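Local coordinates for protein ribosome-binding factor A (PDB 2DYJ) that assists late maturation of the 30S ribosomal subunit and is required for efficient processing of 16S rRNA, at residues 11-16 and 31-36. Sequence-based numbering, arbitrary orientation.
Sequences QLKRAL and LTVEAV
Lys13 lays its aliphatic chain aslant against the strand, touching Val33, Ala35 and Val36. Successive atoms of the chain meet Val36, Val33 and Ala35, and the amine returns to the backbone of Val33. CB of Lys13 rests against the two methyls of Val36, with CG2 of Val36 4.0 Å away. Further out, CG of Lys13 touches CG1 of Val33 at 4.1 Å, and the two side chains pass each other in opposite directions. CD then sits near the backbone of Ala35, 4.1 Å from its CA.

CG of Lys13 is anti to the backbone N (chi1 176°), which places it against CG1 of Val33. Bends at chi3 and chi4 bring the amine close to the backbone carbonyls. There NZ of Lys13 comes to 3.0 Å from O of Val33, while O of Glu34 is farther off. This places the positive end beside two backbone carbonyls, a setting that would probably be electrostatically favourable. With an alanine here the chain beyond CB is gone, which is likely to open a gap beside CG1 of Val33 and leave the Val33 carbonyl without its nearby amine.

The valines point toward the helix from positions on either side of a classic beta bulge, in which Glu34 and Ala35 both face Tyr48 of the next strand. Both side chains also reach other turns of helix 5-21, Val33 at Ala17 and Ile20, Val36 at Glu9. Glu34 points away from the helix, and its OE1 is hydrogen-bonded to Ser93.

The contact is a partly exposed margin of the helix-sheet packing in this KH-type domain. The axes of 11-16, on helix 5-21, and of 32-36, on the outermost strand 32-38, are roughly antiparallel (148°) and approach to 8.0 Å. Deeper in, Leu12 and Leu16 pack on strand 44-50, and Leu16 also meets helix 66-74.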
loop_
_atom_site.group_PDB
_atom_site.type_symbol
_atom_site.label_atom_id
_atom_site.label_comp_id
_atom_site.label_asym_id
_atom_site.label_seq_id
_atom_site.Cartn_x
_atom_site.Cartn_y
_atom_site.Cartn_z
ATOM N N GLN A 11 3.701 2.258 -10.618
ATOM C CA GLN A 11 2.329 1.893 -10.942
ATOM C C GLN A 11 1.582 1.405 -9.694
ATOM O O GLN A 11 0.425 1.763 -9.471
ATOM C CB GLN A 11 2.285 0.784 -12.006
ATOM C CG GLN A 11 2.893 1.147 -13.354
ATOM C CD GLN A 11 2.709 0.045 -14.400
ATOM O OE1 GLN A 11 3.052 0.220 -15.574
ATOM N NE2 GLN A 11 2.165 -1.093 -13.976
ATOM N N LEU A 12 2.238 0.563 -8.901
ATOM C CA LEU A 12 1.634 0.029 -7.684
ATOM C C LEU A 12 1.337 1.134 -6.672
ATOM O O LEU A 12 0.312 1.102 -5.993
ATOM C CB LEU A 12 2.554 -1.033 -7.044
ATOM C CG LEU A 12 2.671 -2.375 -7.783
ATOM C CD1 LEU A 12 3.820 -3.225 -7.205
ATOM C CD2 LEU A 12 1.365 -3.123 -7.658
ATOM N N LYS A 13 2.248 2.099 -6.558
ATOM C CA LYS A 13 2.081 3.211 -5.625
ATOM C C LYS A 13 0.869 4.065 -5.980
ATOM O O LYS A 13 0.042 4.397 -5.116
ATOM C CB LYS A 13 3.325 4.094 -5.623
ATOM C CG LYS A 13 3.202 5.339 -4.748
ATOM C CD LYS A 13 4.523 6.089 -4.704
ATOM C CE LYS A 13 4.328 7.587 -4.875
ATOM N NZ LYS A 13 3.577 8.190 -3.747
ATOM N N ARG A 14 0.764 4.438 -7.251
ATOM C CA ARG A 14 -0.362 5.258 -7.661
ATOM C C ARG A 14 -1.649 4.447 -7.521
ATOM O O ARG A 14 -2.671 4.968 -7.082
ATOM C CB ARG A 14 -0.171 5.751 -9.101
ATOM C CG ARG A 14 -1.328 6.603 -9.599
ATOM C CD ARG A 14 -1.036 7.252 -10.951
ATOM N NE ARG A 14 -1.344 8.684 -10.932
ATOM C CZ ARG A 14 -0.535 9.622 -10.443
ATOM N NH1 ARG A 14 0.647 9.290 -9.938
ATOM N NH2 ARG A 14 -0.911 10.892 -10.443
ATOM N N ALA A 15 -1.592 3.158 -7.843
ATOM C CA ALA A 15 -2.780 2.306 -7.742
ATOM C C ALA A 15 -3.266 2.125 -6.304
ATOM O O ALA A 15 -4.462 2.225 -6.010
ATOM C CB ALA A 15 -2.497 0.931 -8.377
ATOM N N LEU A 16 -2.331 1.855 -5.408
ATOM C CA LEU A 16 -2.668 1.635 -4.008
ATOM C C LEU A 16 -3.123 2.933 -3.335
ATOM O O LEU A 16 -4.026 2.928 -2.502
ATOM C CB LEU A 16 -1.454 1.030 -3.289
ATOM C CG LEU A 16 -1.709 0.213 -2.021
ATOM C CD1 LEU A 16 -2.834 -0.781 -2.247
ATOM C CD2 LEU A 16 -0.427 -0.508 -1.630
ATOM N N LEU A 31 -4.784 10.099 5.061
ATOM C CA LEU A 31 -3.555 9.315 4.953
ATOM C C LEU A 31 -3.035 9.365 3.525
ATOM O O LEU A 31 -3.822 9.327 2.570
ATOM C CB LEU A 31 -3.805 7.847 5.314
ATOM C CG LEU A 31 -2.575 6.947 5.157
ATOM C CD1 LEU A 31 -2.488 6.007 6.343
ATOM C CD2 LEU A 31 -2.623 6.181 3.834
ATOM N N THR A 32 -1.714 9.434 3.380
ATOM C CA THR A 32 -1.093 9.429 2.060
ATOM C C THR A 32 0.002 8.368 1.962
ATOM O O THR A 32 0.626 7.981 2.957
ATOM C CB THR A 32 -0.477 10.797 1.695
ATOM O OG1 THR A 32 0.503 11.153 2.674
ATOM C CG2 THR A 32 -1.557 11.871 1.611
ATOM N N VAL A 33 0.235 7.893 0.751
ATOM C CA VAL A 33 1.266 6.900 0.524
ATOM C C VAL A 33 2.526 7.632 0.076
ATOM O O VAL A 33 2.531 8.303 -0.950
ATOM C CB VAL A 33 0.820 5.907 -0.550
ATOM C CG1 VAL A 33 1.944 4.920 -0.836
ATOM C CG2 VAL A 33 -0.440 5.178 -0.074
ATOM N N GLU A 34 3.593 7.513 0.850
ATOM C CA GLU A 34 4.824 8.215 0.506
ATOM C C GLU A 34 5.702 7.427 -0.453
ATOM O O GLU A 34 6.421 8.009 -1.270
ATOM C CB GLU A 34 5.640 8.537 1.762
ATOM C CG GLU A 34 6.991 9.183 1.430
ATOM C CD GLU A 34 8.094 8.770 2.380
ATOM O OE1 GLU A 34 9.278 9.002 2.054
ATOM O OE2 GLU A 34 7.778 8.215 3.453
ATOM N N ALA A 35 5.657 6.107 -0.363
ATOM C CA ALA A 35 6.496 5.305 -1.244
ATOM C C ALA A 35 6.183 3.831 -1.066
ATOM O O ALA A 35 5.487 3.456 -0.134
ATOM C CB ALA A 35 7.961 5.568 -0.910
ATOM N N VAL A 36 6.671 3.012 -1.989
ATOM C CA VAL A 36 6.512 1.562 -1.904
ATOM C C VAL A 36 7.819 0.977 -2.388
ATOM O O VAL A 36 8.545 1.610 -3.161
ATOM C CB VAL A 36 5.346 1.020 -2.782
ATOM C CG1 VAL A 36 4.053 1.745 -2.415
ATOM C CG2 VAL A 36 5.660 1.185 -4.277
#